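Nucleoporin NUP170 (Chaetomium thermophilum, PDB 5HAX) is a structural nucleoporin of the fungal nuclear pore complex, probably contributing to its inner ring through a beta-propeller domain and a helical region. Local coordinates at residues A[180-185]-A[235-240]; A[394-399]-A[437-442]. All blocks are in the same frame, centred on the assembly; numbering follows the deposited sequence.

Overall arrangement
Both contacts lie in the beta-propeller part of the chain and come in series, contact 1 closing before contact 2 opens. Each joins two neighbouring sheets of the propeller. Contact 1 brings the end of strand 178-181, outermost in its four-stranded sheet, to the end of strand 230-236, outermost in the next. Contact 2 runs from strand 390-395, an inner strand of a five-stranded sheet, to edge strand 440-445. Their centres are 30 Å apart, with nearest atoms about 9 Å apart, and no strand is shared. They are thus separate blade-to-blade junctions of one propeller; strand 50-57, early in the chain, shares a sheet with 440-445, consistent with closure of the ring.

Contact 1: residues A[180-185]-A[235-240]; sequences VGTKDG and VDDTRN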
ATOM      1  N   VAL A 180       0.745 -19.409  -4.960  1.00 40.42           N
ATOM      2  CA  VAL A 180       1.359 -18.120  -4.664  1.00 41.05           C
ATOM      3  C   VAL A 180       2.674 -18.018  -5.421  1.00 47.16           C
ATOM      4  O   VAL A 180       3.333 -19.024  -5.703  1.00 41.17           O
ATOM      5  CB  VAL A 180       1.588 -17.917  -3.147  1.00 42.08           C
ATOM      6  CG1 VAL A 180       0.256 -17.863  -2.418  1.00 47.92           C
ATOM      7  CG2 VAL A 180       2.478 -19.017  -2.579  1.00 45.37           C
ATOM      8  N   GLY A 181       3.046 -16.788  -5.752  1.00 44.12           N
ATOM      9  CA  GLY A 181       4.271 -16.532  -6.480  1.00 44.09           C
ATOM     10  C   GLY A 181       5.142 -15.526  -5.758  1.00 41.44           C
ATOM     11  O   GLY A 181       4.653 -14.623  -5.079  1.00 48.94           O
ATOM     12  N   THR A 182       6.452 -15.698  -5.916  1.00 45.79           N
ATOM     13  CA  THR A 182       7.423 -14.778  -5.347  1.00 43.07           C
ATOM     14  C   THR A 182       7.828 -13.722  -6.370  1.00 52.65           C
ATOM     15  O   THR A 182       7.537 -13.823  -7.565  1.00 45.15           O
ATOM     16  CB  THR A 182       8.671 -15.520  -4.864  1.00 44.82           C
ATOM     17  OG1 THR A 182       9.409 -16.003  -5.994  1.00 45.19           O
ATOM     18  CG2 THR A 182       8.303 -16.683  -3.952  1.00 51.60           C
ATOM     19  N   LYS A 183       8.524 -12.698  -5.874  1.00 47.68           N
ATOM     20  CA  LYS A 183       9.031 -11.632  -6.730  1.00 58.49           C
ATOM     21  C   LYS A 183       9.876 -12.177  -7.874  1.00 56.69           C
ATOM     22  O   LYS A 183       9.869 -11.614  -8.974  1.00 49.82           O
ATOM     23  CB  LYS A 183       9.852 -10.658  -5.886  1.00 50.22           C
ATOM     24  CG  LYS A 183      10.089  -9.304  -6.522  1.00 69.79           C
ATOM     25  CD  LYS A 183      10.808  -8.352  -5.568  1.00 79.94           C
ATOM     26  CE  LYS A 183      12.220  -8.824  -5.234  1.00 89.01           C
ATOM     27  NZ  LYS A 183      12.280  -9.742  -4.055  1.00 77.54           N
ATOM     28  N   ASP A 184      10.598 -13.273  -7.639  1.00 54.17           N
ATOM     29  CA  ASP A 184      11.511 -13.851  -8.616  1.00 56.71           C
ATOM     30  C   ASP A 184      10.851 -14.899  -9.507  1.00 52.50           C
ATOM     31  O   ASP A 184      11.545 -15.536 -10.305  1.00 52.62           O
ATOM     32  CB  ASP A 184      12.713 -14.476  -7.901  1.00 63.30           C
ATOM     33  CG  ASP A 184      13.486 -13.472  -7.068  1.00 77.59           C
ATOM     34  OD1 ASP A 184      13.632 -12.313  -7.512  1.00 86.63           O
ATOM     35  OD2 ASP A 184      13.944 -13.841  -5.966  1.00 80.39           O
ATOM     36  N   GLY A 185       9.543 -15.101  -9.383  1.00 51.76           N
ATOM     37  CA  GLY A 185       8.833 -16.031 -10.236  1.00 45.44           C
ATOM     38  C   GLY A 185       8.716 -17.447  -9.713  1.00 44.76           C
ATOM     39  O   GLY A 185       8.246 -18.321 -10.452  1.00 43.89           O
ATOM     40  N   VAL A 235       3.228 -15.333   1.147  1.00 40.84           N
ATOM     41  CA  VAL A 235       4.627 -15.067   0.810  1.00 42.31           C
ATOM     42  C   VAL A 235       5.052 -13.738   1.422  1.00 42.25           C
ATOM     43  O   VAL A 235       4.267 -12.783   1.471  1.00 43.53           O
ATOM     44  CB  VAL A 235       4.836 -15.036  -0.720  1.00 46.85           C
ATOM     45  CG1 VAL A 235       6.266 -14.617  -1.067  1.00 51.55           C
ATOM     46  CG2 VAL A 235       4.509 -16.386  -1.334  1.00 50.50           C
ATOM     47  N   ASP A 236       6.307 -13.674   1.874  1.00 41.54           N
ATOM     48  CA  ASP A 236       6.950 -12.414   2.259  1.00 41.17           C
ATOM     49  C   ASP A 236       8.335 -12.378   1.619  1.00 45.00           C
ATOM     50  O   ASP A 236       9.291 -12.951   2.154  1.00 38.70           O
ATOM     51  CB  ASP A 236       7.033 -12.261   3.775  1.00 40.62           C
ATOM     52  CG  ASP A 236       7.634 -10.926   4.191  1.00 44.21           C
ATOM     53  OD1 ASP A 236       7.831 -10.059   3.311  1.00 40.17           O
ATOM     54  OD2 ASP A 236       7.899 -10.738   5.397  1.00 41.89           O
ATOM     55  N   ASP A 237       8.436 -11.685   0.481  1.00 44.17           N
ATOM     56  CA  ASP A 237       9.695 -11.608  -0.255  1.00 43.14           C
ATOM     57  C   ASP A 237      10.775 -10.874   0.528  1.00 44.19           C
ATOM     58  O   ASP A 237      11.958 -11.199   0.393  1.00 45.84           O
ATOM     59  CB  ASP A 237       9.471 -10.915  -1.599  1.00 42.59           C
ATOM     60  CG  ASP A 237       8.629 -11.739  -2.553  1.00 44.01           C
ATOM     61  OD1 ASP A 237       8.916 -12.941  -2.721  1.00 48.65           O
ATOM     62  OD2 ASP A 237       7.675 -11.182  -3.136  1.00 52.32           O
ATOM     63  N   THR A 238      10.397  -9.885   1.342  1.00 40.77           N
ATOM     64  CA  THR A 238      11.385  -9.093   2.067  1.00 40.26           C
ATOM     65  C   THR A 238      12.162  -9.927   3.076  1.00 52.39           C
ATOM     66  O   THR A 238      13.251  -9.517   3.494  1.00 44.01           O
ATOM     67  CB  THR A 238      10.711  -7.923   2.789  1.00 42.08           C
ATOM     68  OG1 THR A 238       9.905  -8.413   3.870  1.00 42.98           O
ATOM     69  CG2 THR A 238       9.842  -7.117   1.825  1.00 44.41           C
ATOM     70  N   ARG A 239      11.625 -11.080   3.479  1.00 45.75           N
ATOM     71  CA  ARG A 239      12.296 -11.983   4.405  1.00 44.59           C
ATOM     72  C   ARG A 239      12.585 -13.344   3.790  1.00 46.21           C
ATOM     73  O   ARG A 239      13.131 -14.213   4.480  1.00 45.09           O
ATOM     74  CB  ARG A 239      11.447 -12.168   5.670  1.00 46.03           C
ATOM     75  CG  ARG A 239      10.957 -10.872   6.297  1.00 46.17           C
ATOM     76  CD  ARG A 239      10.147 -11.165   7.543  1.00 45.30           C
ATOM     77  NE  ARG A 239       9.287 -10.051   7.939  1.00 46.14           N
ATOM     78  CZ  ARG A 239       9.564  -9.176   8.902  1.00 40.86           C
ATOM     79  NH1 ARG A 239       8.699  -8.211   9.179  1.00 43.78           N
ATOM     80  NH2 ARG A 239      10.696  -9.257   9.592  1.00 45.10           N
ATOM     81  N   ASN A 240      12.243 -13.548   2.515  1.00 38.86           N
ATOM     82  CA  ASN A 240      12.389 -14.844   1.848  1.00 41.82           C
ATOM     83  C   ASN A 240      11.655 -15.948   2.610  1.00 48.70           C
ATOM     84  O   ASN A 240      12.132 -17.080   2.711  1.00 45.19           O
ATOM     85  CB  ASN A 240      13.864 -15.204   1.657  1.00 49.27           C
ATOM     86  CG  ASN A 240      14.570 -14.273   0.691  1.00 56.74           C
ATOM     87  OD1 ASN A 240      13.960 -13.744  -0.238  1.00 56.32           O
ATOM     88  ND2 ASN A 240      15.863 -14.072   0.904  1.00 57.30           N
TER
HETATM   89  O   HOH W   1       5.345 -12.188  -4.182  1.00 53.32           O
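With CG anti to its carbonyl carbon (chi1 -68°), D237 carries its carboxylate across to the start of the turn at T182-G185, while K183 leaves with CG anti to the backbone N and bends at its last two torsions, bringing NZ to 3.9 Å from CB of D237. The backbone N of K183 gives OD1 of D237 a nearly straight hydrogen bond (169°, 3.2 Å), arriving from above the carboxylate plane, 44° out of it. OD1 of D237 also lies 3.4 Å from CB of T182, and OD2 3.5 Å from CB of K183. A water donates to OD2 of D237 and O of G181, 2.7 Å from each, so the short acid holds the turn directly at K183 and, through the water, the strand end before it at G181. At 4.8 Å, NZ of K183 and OD1 of D237 are too far apart for a salt bridge, though their opposite charges may attract weakly. Replacing D237 by an alanine would probably leave the K183 amide without its acceptor and the water held by G181 but untied from the other segment. On the strand side, CG2 of V180 meets CG2 of V235 at 3.5 Å, the side chains alongside each other and pointing opposite ways. The T182 side chain runs roughly perpendicular to that of V235, its CG2 near V235 CG1; OG1 of T182 accepts from N of R186. Compact, beta-branched valines suit strands and offer methyls to each other and to L242, with no polar group to satisfy. Such a seam, apolar between strands and polar at the loop, joins adjacent blades of a beta-propeller.

Contact 2: residues A[394-399]-A[437-442]; sequences VVRKHP and GNRTIE
The backbones come nearest at V394 and T440, with CA atoms 7.2 Å apart, and spread to 9.1 Å between the CA atoms of R396 and R439, too far for strand pairing, so side chains bridge the gap. At the buried end, CG2 of V394 lies 3.8 Å from CG2 of T440; the two beta-branched chains cross at an angle and also touch L404. Further out, R396 bends at chi3 (-90°), and its NH1 makes a weak hydrogen bond of 3.3 Å to the carbonyl O of T440, which lies at the edge of the guanidinium, in its plane. R439 reaches across with an extended chain, laying its guanidinium over one face of that of R396, offset toward the rim, the planes 33° apart. NH2 of R396 and NH1 of R439, 3.3 Å apart, are both donors, so they form no bond. D402 probably eases this like-charged approach: it forms a salt bridge with NE of R396, and its other carboxylate oxygen accepts from the backbone N of T440. Arginine suits position 396 because its long chain can reach both T440 O and D402. An inner strand of one blade thus meets the edge strand of the next, a junction between adjacent beta-propeller blades.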
ATOM      1  N   VAL A 394     -14.554  -9.652   6.967  1.00 36.41           N
ATOM      2  CA  VAL A 394     -15.871 -10.065   6.494  1.00 41.83           C
ATOM      3  C   VAL A 394     -16.561 -10.754   7.667  1.00 39.11           C
ATOM      4  O   VAL A 394     -16.236 -11.892   8.010  1.00 38.16           O
ATOM      5  CB  VAL A 394     -15.771 -10.988   5.277  1.00 44.96           C
ATOM      6  CG1 VAL A 394     -17.159 -11.370   4.778  1.00 53.89           C
ATOM      7  CG2 VAL A 394     -14.959 -10.327   4.171  1.00 45.14           C
ATOM      8  N   VAL A 395     -17.516 -10.062   8.286  1.00 38.36           N
ATOM      9  CA  VAL A 395     -18.259 -10.585   9.428  1.00 43.42           C
ATOM     10  C   VAL A 395     -19.561 -11.177   8.912  1.00 50.17           C
ATOM     11  O   VAL A 395     -20.314 -10.510   8.191  1.00 45.51           O
ATOM     12  CB  VAL A 395     -18.530  -9.488  10.473  1.00 40.81           C
ATOM     13  CG1 VAL A 395     -19.285 -10.063  11.664  1.00 43.75           C
ATOM     14  CG2 VAL A 395     -17.222  -8.855  10.926  1.00 43.84           C
ATOM     15  N   ARG A 396     -19.829 -12.425   9.294  1.00 43.77           N
ATOM     16  CA  ARG A 396     -20.935 -13.196   8.741  1.00 55.82           C
ATOM     17  C   ARG A 396     -21.905 -13.594   9.848  1.00 60.30           C
ATOM     18  O   ARG A 396     -22.192 -14.780  10.038  1.00 63.09           O
ATOM     19  CB  ARG A 396     -20.377 -14.421   8.007  1.00 50.90           C
ATOM     20  CG  ARG A 396     -21.214 -14.914   6.841  1.00 64.41           C
ATOM     21  CD  ARG A 396     -20.355 -15.715   5.868  1.00 62.97           C
ATOM     22  NE  ARG A 396     -19.755 -14.876   4.832  1.00 55.00           N
ATOM     23  CZ  ARG A 396     -18.787 -15.273   4.010  1.00 51.38           C
ATOM     24  NH1 ARG A 396     -18.309 -14.443   3.093  1.00 52.42           N
ATOM     25  NH2 ARG A 396     -18.289 -16.499   4.105  1.00 61.41           N
ATOM     26  N   LYS A 397     -22.411 -12.602  10.590  1.00 60.65           N
ATOM     27  CA  LYS A 397     -23.339 -12.887  11.680  1.00 78.02           C
ATOM     28  C   LYS A 397     -24.619 -13.534  11.175  1.00 89.52           C
ATOM     29  O   LYS A 397     -25.222 -14.351  11.880  1.00 90.34           O
ATOM     30  CB  LYS A 397     -23.669 -11.605  12.443  1.00 74.07           C
ATOM     31  CG  LYS A 397     -22.625 -11.211  13.471  1.00 63.23           C
ATOM     32  CD  LYS A 397     -23.028  -9.948  14.210  1.00 59.19           C
ATOM     33  CE  LYS A 397     -22.036  -9.607  15.311  1.00 55.90           C
ATOM     34  NZ  LYS A 397     -21.966 -10.667  16.356  1.00 49.76           N
ATOM     35  N   HIS A 398     -25.050 -13.179   9.967  1.00 87.78           N
ATOM     36  CA  HIS A 398     -26.218 -13.766   9.341  1.00 94.14           C
ATOM     37  C   HIS A 398     -25.810 -14.471   8.054  1.00 94.23           C
ATOM     38  O   HIS A 398     -24.887 -14.025   7.365  1.00 88.18           O
ATOM     39  CB  HIS A 398     -27.272 -12.694   9.048  1.00 94.64           C
ATOM     40  CG  HIS A 398     -27.575 -11.822  10.228  1.00107.63           C
ATOM     41  ND1 HIS A 398     -28.300 -12.265  11.313  1.00117.59           N
ATOM     42  CD2 HIS A 398     -27.236 -10.540  10.500  1.00112.85           C
ATOM     43  CE1 HIS A 398     -28.401 -11.291  12.200  1.00118.01           C
ATOM     44  NE2 HIS A 398     -27.765 -10.233  11.730  1.00120.64           N
ATOM     45  N   PRO A 399     -26.474 -15.573   7.700  1.00 96.95           N
ATOM     46  CA  PRO A 399     -25.978 -16.422   6.612  1.00 96.28           C
ATOM     47  C   PRO A 399     -26.267 -15.890   5.219  1.00 91.32           C
ATOM     48  O   PRO A 399     -25.855 -16.522   4.240  1.00 94.61           O
ATOM     49  CB  PRO A 399     -26.715 -17.746   6.858  1.00 99.21           C
ATOM     50  CG  PRO A 399     -27.968 -17.374   7.631  1.00 99.71           C
ATOM     51  CD  PRO A 399     -27.844 -15.941   8.091  1.00 96.12           C
ATOM     52  N   GLY A 437     -27.563 -10.845  -0.278  1.00 83.54           N
ATOM     53  CA  GLY A 437     -27.120 -11.746  -1.316  1.00 89.68           C
ATOM     54  C   GLY A 437     -25.654 -11.619  -1.672  1.00 90.76           C
ATOM     55  O   GLY A 437     -25.103 -12.530  -2.300  1.00 93.56           O
ATOM     56  N   ASN A 438     -25.009 -10.517  -1.291  1.00 79.90           N
ATOM     57  CA  ASN A 438     -23.594 -10.312  -1.580  1.00 78.49           C
ATOM     58  C   ASN A 438     -22.759 -11.140  -0.611  1.00 68.27           C
ATOM     59  O   ASN A 438     -22.686 -10.827   0.582  1.00 71.90           O
ATOM     60  CB  ASN A 438     -23.229  -8.834  -1.478  1.00 85.12           C
ATOM     61  CG  ASN A 438     -23.474  -8.078  -2.771  1.00 83.21           C
ATOM     62  OD1 ASN A 438     -22.670  -8.142  -3.702  1.00 73.30           O
ATOM     63  ND2 ASN A 438     -24.582  -7.348  -2.832  1.00 92.18           N
ATOM     64  N   ARG A 439     -22.137 -12.199  -1.121  1.00 63.40           N
ATOM     65  CA  ARG A 439     -21.157 -12.977  -0.374  1.00 62.80           C
ATOM     66  C   ARG A 439     -19.766 -12.572  -0.842  1.00 52.73           C
ATOM     67  O   ARG A 439     -19.422 -12.762  -2.013  1.00 53.32           O
ATOM     68  CB  ARG A 439     -21.375 -14.476  -0.576  1.00 63.21           C
ATOM     69  CG  ARG A 439     -20.470 -15.352   0.279  1.00 70.73           C
ATOM     70  CD  ARG A 439     -20.710 -16.828   0.009  1.00 79.20           C
ATOM     71  NE  ARG A 439     -20.327 -17.660   1.146  1.00 85.10           N
ATOM     72  CZ  ARG A 439     -21.077 -17.835   2.230  1.00 84.19           C
ATOM     73  NH1 ARG A 439     -20.651 -18.612   3.217  1.00 84.46           N
ATOM     74  NH2 ARG A 439     -22.255 -17.230   2.334  1.00 81.49           N
ATOM     75  N   THR A 440     -18.973 -12.011   0.067  1.00 50.82           N
ATOM     76  CA  THR A 440     -17.617 -11.608  -0.277  1.00 46.23           C
ATOM     77  C   THR A 440     -16.748 -12.836  -0.513  1.00 50.01           C
ATOM     78  O   THR A 440     -16.810 -13.815   0.235  1.00 49.72           O
ATOM     79  CB  THR A 440     -17.019 -10.743   0.834  1.00 51.29           C
ATOM     80  OG1 THR A 440     -17.886  -9.632   1.094  1.00 52.98           O
ATOM     81  CG2 THR A 440     -15.638 -10.225   0.435  1.00 43.04           C
ATOM     82  N   ILE A 441     -15.936 -12.776  -1.563  1.00 43.70           N
ATOM     83  CA  ILE A 441     -15.065 -13.875  -1.963  1.00 42.73           C
ATOM     84  C   ILE A 441     -13.597 -13.527  -1.745  1.00 43.56           C
ATOM     85  O   ILE A 441     -12.837 -14.321  -1.192  1.00 42.78           O
ATOM     86  CB  ILE A 441     -15.326 -14.270  -3.435  1.00 46.54           C
ATOM     87  CG1 ILE A 441     -16.732 -14.864  -3.571  1.00 53.00           C
ATOM     88  CG2 ILE A 441     -14.277 -15.269  -3.927  1.00 45.25           C
ATOM     89  CD1 ILE A 441     -17.192 -15.034  -4.999  1.00 52.27           C
ATOM     90  N   GLU A 442     -13.182 -12.340  -2.177  1.00 40.19           N
ATOM     91  CA  GLU A 442     -11.775 -11.971  -2.143  1.00 41.92           C
ATOM     92  C   GLU A 442     -11.665 -10.453  -2.151  1.00 44.29           C
ATOM     93  O   GLU A 442     -12.542  -9.758  -2.671  1.00 38.53           O
ATOM     94  CB  GLU A 442     -11.020 -12.575  -3.334  1.00 42.38           C
ATOM     95  CG  GLU A 442      -9.514 -12.624  -3.165  1.00 56.23           C
ATOM     96  CD  GLU A 442      -8.806 -13.167  -4.394  1.00 61.61           C
ATOM     97  OE1 GLU A 442      -9.489 -13.721  -5.283  1.00 58.79           O
ATOM     98  OE2 GLU A 442      -7.566 -13.039  -4.472  1.00 67.60           O
TER